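Local coordinates for Dps family protein (Staphylococcus aureus subsp. aureus, PDB 2D5K) that forms a twelve-subunit ferritin-like assembly that probably oxidises and stores iron and probably helps compact the nucleoid, at residues B[6-11]-B[118-123]. Numbering follows the deposited sequence.
Sequences QDVVKE and GNAGDD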
loop_
_atom_site.group_PDB
_atom_site.type_symbol
_atom_site.label_atom_id
_atom_site.label_comp_id
_atom_site.label_asym_id
_atom_site.label_seq_id
_atom_site.Cartn_x
_atom_site.Cartn_y
_atom_site.Cartn_z
ATOM N N GLN B 6 -17.578 4.626 40.058
ATOM C CA GLN B 6 -16.920 3.476 40.665
ATOM C C GLN B 6 -17.572 2.171 40.216
ATOM O O GLN B 6 -16.885 1.178 39.967
ATOM C CB GLN B 6 -16.973 3.586 42.193
ATOM C CG GLN B 6 -16.198 4.772 42.769
ATOM C CD GLN B 6 -16.708 6.121 42.276
ATOM O OE1 GLN B 6 -17.869 6.478 42.485
ATOM N NE2 GLN B 6 -15.835 6.875 41.615
ATOM N N ASP B 7 -18.899 2.173 40.124
ATOM C CA ASP B 7 -19.631 0.988 39.695
ATOM C C ASP B 7 -19.252 0.639 38.262
ATOM O O ASP B 7 -19.152 -0.535 37.905
ATOM C CB ASP B 7 -21.146 1.220 39.763
ATOM C CG ASP B 7 -21.649 1.408 41.181
ATOM O OD1 ASP B 7 -21.177 0.684 42.080
ATOM O OD2 ASP B 7 -22.528 2.272 41.391
ATOM N N VAL B 8 -19.052 1.666 37.440
ATOM C CA VAL B 8 -18.686 1.450 36.044
ATOM C C VAL B 8 -17.271 0.887 35.943
ATOM O O VAL B 8 -17.009 -0.007 35.140
ATOM C CB VAL B 8 -18.781 2.761 35.233
ATOM C CG1 VAL B 8 -18.472 2.494 33.766
ATOM C CG2 VAL B 8 -20.182 3.349 35.371
ATOM N N VAL B 9 -16.358 1.405 36.759
ATOM C CA VAL B 9 -14.984 0.910 36.744
ATOM C C VAL B 9 -14.979 -0.582 37.064
ATOM O O VAL B 9 -14.211 -1.351 36.487
ATOM C CB VAL B 9 -14.107 1.661 37.767
ATOM C CG1 VAL B 9 -12.747 0.975 37.901
ATOM C CG2 VAL B 9 -13.917 3.098 37.315
ATOM N N LYS B 10 -15.845 -0.984 37.987
ATOM C CA LYS B 10 -15.964 -2.382 38.380
ATOM C C LYS B 10 -16.375 -3.215 37.161
ATOM O O LYS B 10 -15.857 -4.312 36.940
ATOM C CB LYS B 10 -17.008 -2.510 39.493
ATOM C CG LYS B 10 -17.131 -3.887 40.124
ATOM C CD LYS B 10 -17.880 -4.862 39.232
ATOM C CE LYS B 10 -18.267 -6.108 40.008
ATOM N NZ LYS B 10 -19.114 -5.758 41.183
ATOM N N GLU B 11 -17.312 -2.688 36.376
ATOM C CA GLU B 11 -17.780 -3.376 35.175
ATOM C C GLU B 11 -16.676 -3.427 34.120
ATOM O O GLU B 11 -16.530 -4.426 33.413
ATOM C CB GLU B 11 -19.007 -2.669 34.589
ATOM C CG GLU B 11 -20.261 -2.763 35.448
ATOM C CD GLU B 11 -20.630 -4.196 35.782
ATOM O OE1 GLU B 11 -20.554 -5.058 34.879
ATOM O OE2 GLU B 11 -21.006 -4.457 36.946
ATOM N N GLY B 118 -24.854 3.677 31.602
ATOM C CA GLY B 118 -25.821 4.694 31.229
ATOM C C GLY B 118 -26.420 5.381 32.441
ATOM O O GLY B 118 -26.546 6.603 32.468
ATOM N N ASN B 119 -26.790 4.599 33.450
ATOM C CA ASN B 119 -27.375 5.159 34.663
ATOM C C ASN B 119 -26.398 6.061 35.410
ATOM O O ASN B 119 -26.803 7.021 36.068
ATOM C CB ASN B 119 -27.851 4.032 35.584
ATOM C CG ASN B 119 -29.069 3.305 35.036
ATOM O OD1 ASN B 119 -29.502 2.292 35.586
ATOM N ND2 ASN B 119 -29.633 3.827 33.950
ATOM N N ALA B 120 -25.109 5.750 35.300
ATOM C CA ALA B 120 -24.068 6.521 35.965
ATOM C C ALA B 120 -23.676 7.746 35.146
ATOM O O ALA B 120 -22.930 8.607 35.613
ATOM C CB ALA B 120 -22.848 5.640 36.201
ATOM N N GLY B 121 -24.186 7.819 33.923
ATOM C CA GLY B 121 -23.871 8.945 33.065
ATOM C C GLY B 121 -22.540 8.780 32.352
ATOM O O GLY B 121 -22.011 9.742 31.795
ATOM N N ASP B 122 -21.984 7.571 32.381
ATOM C CA ASP B 122 -20.717 7.312 31.703
ATOM C C ASP B 122 -21.088 6.760 30.338
ATOM O O ASP B 122 -21.096 5.549 30.116
ATOM C CB ASP B 122 -19.878 6.286 32.463
ATOM C CG ASP B 122 -18.486 6.133 31.879
ATOM O OD1 ASP B 122 -18.281 6.544 30.714
ATOM O OD2 ASP B 122 -17.600 5.595 32.573
ATOM N N ASP B 123 -21.396 7.665 29.423
ATOM C CA ASP B 123 -21.817 7.279 28.089
ATOM C C ASP B 123 -20.682 6.767 27.215
ATOM O O ASP B 123 -20.923 6.066 26.233
ATOM C CB ASP B 123 -22.534 8.463 27.448
ATOM C CG ASP B 123 -23.640 9.002 28.342
ATOM O OD1 ASP B 123 -24.541 8.216 28.694
ATOM O OD2 ASP B 123 -23.600 10.195 28.709
#
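Val-8 reaches across from the first turns of helix 5-32 and splits its two methyls between two partners at the hairpin where helix 92-120 gives way to helix 123-147. CG2 meets the CB methyl of Ala-120 at 3.6 Å, a small apolar touch, and also lies 4.1 Å from CB of Asp-122. The other branch, CG1, sits anti to the backbone N of Val-8 (chi1 -177°), which turns it to the carboxylate of Asp-122, 3.4 Å from OD2. That is a van der Waals contact, and no hydrogen bond passes between the two segments. This is one end of the four-helix bundle of the ferritin-like fold, where the start of the first long helix packs against the short turn joining the last two. Gly-121 suits that turn: at its positive phi (82°) a CB would press on the carbonyl O of Ala-120, and helix 92-120 ends there in a Schellman motif, with Gly-121 N bonded to Gly-118 O at 3.0 Å. One residue later, Asp-122 is the N-cap of helix 123-147, its side chain capping a backbone N in the first turn. Its buried carboxylate has several polar partners: OD1 forms a salt bridge with NH2 of Arg-62, while OD2 hydrogen-bonds to Gln-5 NE2 and Ser-125 OG. Around this, Ser-125 also packs on Val-8 and Ser-3 touches Ala-120; farther out, Ile-114 of a neighbouring subunit packs on Asp-123.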